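Local coordinates for Lin1944 protein (PDB 3D7L) that is of unknown function but belongs to the short-chain dehydrogenase/reductase family and is probably an oxidoreductase, at residues L15-A27 / A179-F191. Residues are numbered along the deposited sequence; the frame is centred on the assembly and turned at random.
Sequences LGSAVKERLEKKA and AAKVARAFEKSVF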
loop_
_atom_site.group_PDB
_atom_site.type_symbol
_atom_site.label_atom_id
_atom_site.label_comp_id
_atom_site.label_asym_id
_atom_site.label_seq_id
_atom_site.Cartn_x
_atom_site.Cartn_y
_atom_site.Cartn_z
ATOM N N LEU D 15 10.101 4.427 18.931
ATOM C CA LEU D 15 10.247 3.036 18.544
ATOM C C LEU D 15 11.710 2.673 18.230
ATOM O O LEU D 15 12.246 1.737 18.815
ATOM C CB LEU D 15 9.318 2.699 17.369
ATOM C CG LEU D 15 9.467 1.284 16.795
ATOM C CD1 LEU D 15 9.308 0.204 17.865
ATOM C CD2 LEU D 15 8.491 1.088 15.619
ATOM N N GLY D 16 12.346 3.424 17.328
ATOM C CA GLY D 16 13.755 3.200 16.965
ATOM C C GLY D 16 14.723 3.063 18.137
ATOM O O GLY D 16 15.665 2.247 18.112
ATOM N N SER D 17 14.515 3.870 19.169
ATOM C CA SER D 17 15.442 3.885 20.276
ATOM C C SER D 17 15.240 2.664 21.174
ATOM O O SER D 17 16.205 2.140 21.732
ATOM C CB SER D 17 15.347 5.198 21.042
ATOM O OG SER D 17 14.047 5.374 21.573
ATOM N N ALA D 18 13.992 2.189 21.275
ATOM C CA ALA D 18 13.727 0.889 21.911
ATOM C C ALA D 18 14.333 -0.258 21.099
ATOM O O ALA D 18 14.814 -1.232 21.675
ATOM C CB ALA D 18 12.245 0.663 22.103
ATOM N N VAL D 19 14.312 -0.134 19.773
ATOM C CA VAL D 19 14.893 -1.154 18.892
ATOM C C VAL D 19 16.401 -1.196 19.081
ATOM O O VAL D 19 16.961 -2.258 19.344
ATOM C CB VAL D 19 14.477 -0.983 17.390
ATOM C CG1 VAL D 19 15.217 -1.977 16.480
ATOM C CG2 VAL D 19 12.948 -1.186 17.231
ATOM N N LYS D 20 17.035 -0.033 19.006
ATOM C CA LYS D 20 18.467 0.108 19.245
ATOM C C LYS D 20 18.893 -0.584 20.555
ATOM O O LYS D 20 19.881 -1.314 20.585
ATOM C CB LYS D 20 18.850 1.591 19.269
ATOM C CG LYS D 20 20.377 1.888 19.234
ATOM C CD LYS D 20 20.606 3.386 19.403
ATOM C CE LYS D 20 22.089 3.747 19.523
ATOM N NZ LYS D 20 22.674 3.262 20.811
ATOM N N GLU D 21 18.131 -0.356 21.621
ATOM C CA GLU D 21 18.460 -0.906 22.926
ATOM C C GLU D 21 18.547 -2.425 22.970
ATOM O O GLU D 21 19.439 -2.980 23.628
ATOM C CB GLU D 21 17.492 -0.398 23.979
ATOM C CG GLU D 21 18.077 -0.429 25.374
ATOM C CD GLU D 21 17.344 0.480 26.362
ATOM O OE1 GLU D 21 17.812 0.577 27.526
ATOM O OE2 GLU D 21 16.318 1.096 25.981
ATOM N N ARG D 22 17.613 -3.097 22.303
ATOM C CA ARG D 22 17.662 -4.556 22.184
ATOM C C ARG D 22 18.820 -5.013 21.299
ATOM O O ARG D 22 19.662 -5.777 21.753
ATOM C CB ARG D 22 16.338 -5.134 21.653
ATOM C CG ARG D 22 15.221 -5.161 22.671
ATOM C CD ARG D 22 14.214 -6.288 22.404
ATOM N NE ARG D 22 14.746 -7.576 22.833
ATOM C CZ ARG D 22 14.708 -8.051 24.077
ATOM N NH1 ARG D 22 14.152 -7.351 25.064
ATOM N NH2 ARG D 22 15.240 -9.240 24.338
ATOM N N LEU D 23 18.852 -4.534 20.051
ATOM C CA LEU D 23 19.823 -4.994 19.040
ATOM C C LEU D 23 21.296 -4.696 19.376
ATOM O O LEU D 23 22.195 -5.454 18.988
ATOM C CB LEU D 23 19.459 -4.443 17.651
ATOM C CG LEU D 23 18.018 -4.647 17.136
ATOM C CD1 LEU D 23 17.864 -4.135 15.702
ATOM C CD2 LEU D 23 17.562 -6.092 17.222
ATOM N N GLU D 24 21.526 -3.607 20.105
ATOM C CA GLU D 24 22.841 -3.241 20.626
ATOM C C GLU D 24 23.548 -4.353 21.404
ATOM O O GLU D 24 24.768 -4.464 21.340
ATOM C CB GLU D 24 22.698 -2.108 21.631
ATOM C CG GLU D 24 22.770 -0.762 21.070
ATOM C CD GLU D 24 22.865 0.269 22.159
ATOM O OE1 GLU D 24 23.725 1.149 21.997
ATOM O OE2 GLU D 24 22.120 0.192 23.172
ATOM N N LYS D 25 22.778 -5.106 22.188
ATOM C CA LYS D 25 23.312 -6.140 23.074
ATOM C C LYS D 25 23.942 -7.285 22.282
ATOM O O LYS D 25 24.783 -8.022 22.805
ATOM C CB LYS D 25 22.194 -6.745 23.927
ATOM C CG LYS D 25 21.214 -5.785 24.555
ATOM C CD LYS D 25 21.690 -5.302 25.894
ATOM C CE LYS D 25 20.555 -5.378 26.901
ATOM N NZ LYS D 25 19.631 -4.251 26.727
ATOM N N LYS D 26 23.501 -7.433 21.031
ATOM C CA LYS D 26 23.826 -8.600 20.204
ATOM C C LYS D 26 24.603 -8.290 18.914
ATOM O O LYS D 26 25.015 -9.221 18.222
ATOM C CB LYS D 26 22.538 -9.332 19.794
ATOM C CG LYS D 26 21.471 -9.480 20.865
ATOM C CD LYS D 26 20.531 -10.628 20.544
ATOM C CE LYS D 26 20.242 -11.424 21.804
ATOM N NZ LYS D 26 19.304 -12.508 21.500
ATOM N N ALA D 27 24.766 -7.005 18.582
ATOM C CA ALA D 27 25.350 -6.579 17.298
ATOM C C ALA D 27 25.935 -5.164 17.345
ATOM O O ALA D 27 25.573 -4.353 18.208
ATOM C CB ALA D 27 24.294 -6.632 16.207
ATOM N N ALA D 179 6.933 -0.097 23.993
ATOM C CA ALA D 179 7.917 -0.091 22.924
ATOM C C ALA D 179 8.931 -1.245 23.066
ATOM O O ALA D 179 9.294 -1.863 22.060
ATOM C CB ALA D 179 8.619 1.235 22.887
ATOM N N ALA D 180 9.351 -1.553 24.295
ATOM C CA ALA D 180 10.172 -2.744 24.565
ATOM C C ALA D 180 9.605 -4.053 23.987
ATOM O O ALA D 180 10.368 -4.933 23.569
ATOM C CB ALA D 180 10.425 -2.909 26.069
ATOM N N LYS D 181 8.272 -4.202 23.997
ATOM C CA LYS D 181 7.652 -5.420 23.472
ATOM C C LYS D 181 7.710 -5.439 21.950
ATOM O O LYS D 181 8.015 -6.463 21.345
ATOM C CB LYS D 181 6.217 -5.554 23.982
ATOM C CG LYS D 181 5.502 -6.830 23.589
ATOM C CD LYS D 181 4.066 -6.768 24.026
ATOM C CE LYS D 181 3.327 -8.046 23.684
ATOM N NZ LYS D 181 1.933 -7.997 24.184
ATOM N N VAL D 182 7.416 -4.311 21.319
ATOM C CA VAL D 182 7.539 -4.214 19.882
ATOM C C VAL D 182 8.990 -4.487 19.443
ATOM O O VAL D 182 9.212 -5.099 18.406
ATOM C CB VAL D 182 7.059 -2.834 19.357
ATOM C CG1 VAL D 182 7.110 -2.786 17.828
ATOM C CG2 VAL D 182 5.621 -2.557 19.837
ATOM N N ALA D 183 9.964 -4.057 20.245
ATOM C CA ALA D 183 11.394 -4.184 19.873
ATOM C C ALA D 183 11.820 -5.654 19.747
ATOM O O ALA D 183 12.714 -5.981 18.958
ATOM C CB ALA D 183 12.269 -3.429 20.858
ATOM N N ARG D 184 11.158 -6.523 20.522
ATOM C CA ARG D 184 11.361 -7.975 20.466
ATOM C C ARG D 184 11.051 -8.571 19.085
ATOM O O ARG D 184 11.766 -9.459 18.627
ATOM C CB ARG D 184 10.518 -8.684 21.533
ATOM C CG ARG D 184 11.031 -8.565 22.950
ATOM C CD ARG D 184 10.089 -9.316 23.936
ATOM N NE ARG D 184 10.439 -9.034 25.326
ATOM C CZ ARG D 184 11.367 -9.683 26.037
ATOM N NH1 ARG D 184 12.061 -10.692 25.517
ATOM N NH2 ARG D 184 11.590 -9.327 27.300
ATOM N N ALA D 185 9.999 -8.068 18.439
ATOM C CA ALA D 185 9.607 -8.446 17.078
ATOM C C ALA D 185 10.664 -8.102 16.027
ATOM O O ALA D 185 10.904 -8.888 15.071
ATOM C CB ALA D 185 8.260 -7.789 16.718
ATOM N N PHE D 186 11.261 -6.917 16.173
ATOM C CA PHE D 186 12.411 -6.532 15.360
ATOM C C PHE D 186 13.592 -7.476 15.592
ATOM O O PHE D 186 14.208 -7.928 14.627
ATOM C CB PHE D 186 12.834 -5.092 15.655
ATOM C CG PHE D 186 11.952 -4.050 15.013
ATOM C CD1 PHE D 186 12.241 -3.565 13.744
ATOM C CD2 PHE D 186 10.858 -3.535 15.701
ATOM C CE1 PHE D 186 11.422 -2.581 13.150
ATOM C CE2 PHE D 186 10.066 -2.554 15.133
ATOM C CZ PHE D 186 10.348 -2.089 13.844
ATOM N N GLU D 187 13.898 -7.778 16.856
ATOM C CA GLU D 187 14.928 -8.778 17.170
ATOM C C GLU D 187 14.585 -10.151 16.551
ATOM O O GLU D 187 15.463 -10.826 16.033
ATOM C CB GLU D 187 15.166 -8.900 18.672
ATOM C CG GLU D 187 16.141 -10.017 19.042
ATOM C CD GLU D 187 16.412 -10.140 20.543
ATOM O OE1 GLU D 187 15.990 -9.279 21.325
ATOM O OE2 GLU D 187 17.076 -11.101 20.951
ATOM N N LYS D 188 13.309 -10.551 16.621
ATOM C CA LYS D 188 12.826 -11.772 16.000
ATOM C C LYS D 188 13.111 -11.739 14.496
ATOM O O LYS D 188 13.634 -12.709 13.953
ATOM C CB LYS D 188 11.320 -11.954 16.281
ATOM C CG LYS D 188 10.726 -13.216 15.711
ATOM C CD LYS D 188 9.229 -13.321 16.018
ATOM C CE LYS D 188 8.619 -14.528 15.312
ATOM N NZ LYS D 188 9.150 -15.838 15.759
ATOM N N SER D 189 12.803 -10.615 13.834
ATOM C CA SER D 189 13.093 -10.479 12.403
ATOM C C SER D 189 14.589 -10.550 12.086
ATOM O O SER D 189 14.976 -11.277 11.186
ATOM C CB SER D 189 12.483 -9.207 11.810
ATOM O OG SER D 189 12.734 -9.183 10.434
ATOM N N VAL D 190 15.431 -9.850 12.840
ATOM C CA VAL D 190 16.864 -9.837 12.547
ATOM C C VAL D 190 17.553 -11.172 12.860
ATOM O O VAL D 190 18.375 -11.660 12.071
ATOM C CB VAL D 190 17.580 -8.653 13.277
ATOM C CG1 VAL D 190 19.140 -8.731 13.160
ATOM C CG2 VAL D 190 17.063 -7.323 12.762
ATOM N N PHE D 191 17.228 -11.768 14.003
ATOM C CA PHE D 191 18.004 -12.894 14.511
ATOM C C PHE D 191 17.361 -14.245 14.269
ATOM O O PHE D 191 18.042 -15.272 14.326
ATOM C CB PHE D 191 18.308 -12.690 15.996
ATOM C CG PHE D 191 19.348 -11.640 16.244
ATOM C CD1 PHE D 191 20.704 -11.932 16.076
ATOM C CD2 PHE D 191 18.982 -10.361 16.628
ATOM C CE1 PHE D 191 21.681 -10.950 16.287
ATOM C CE2 PHE D 191 19.946 -9.381 16.861
ATOM C CZ PHE D 191 21.301 -9.671 16.676
HETATM O O HOH W 1 18.538 -8.056 23.030
HETATM O O HOH W 2 15.159 -10.947 27.092
#
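Arg22 drops as a knob into the hollow framed by Ala180, Ala183, Arg184 and Glu187, where helices 15-23 and 179-191 cross at -59°. Two of its four walls are alanines, and Arg22 CD lies 3.6 Å from Arg184 N; the Ala183 methyl meets Ala18 O, consistent with an axis separation of 8.4 Å. Nearby, the methyls of Ala18 and Ala179 butt together. On the inner side, CG2 of Val19 presses on one face of the Phe186 ring, 3.5 Å from CD2, while Leu15 CD1 rests over the groove where Val182 CG1 and Phe186 CE2 meet. Phe186 also touches Thr111 and Thr113 of strand 108-113, and Val19 touches Leu8 of strand 5-9, so the helix pair packs on one face of the parallel Rossmann-fold sheet. Leu23 CD2 lies against Glu187 CA, and beyond it Lys26 drapes over Phe191, CD above one ring face and CB 3.4 Å from CZ. A bend at chi3 (77°) brings the Arg22 guanidinium nearly coplanar with the Glu187 carboxylate. Salt bridges join Arg22 NE to Glu187 OE1 (2.6 Å), nearly straight (N-H...O 166°), and Lys26 NZ to Glu187 OE2 (2.7 Å). Arg184 lays CG over the Arg22 guanidinium; Arg22 NH2 and Arg184 NH1, 3.7 Å apart, share a water, weakly for Arg184. Glu187 probably offsets this crowding of like charge, linking the helices beside an apolar seam.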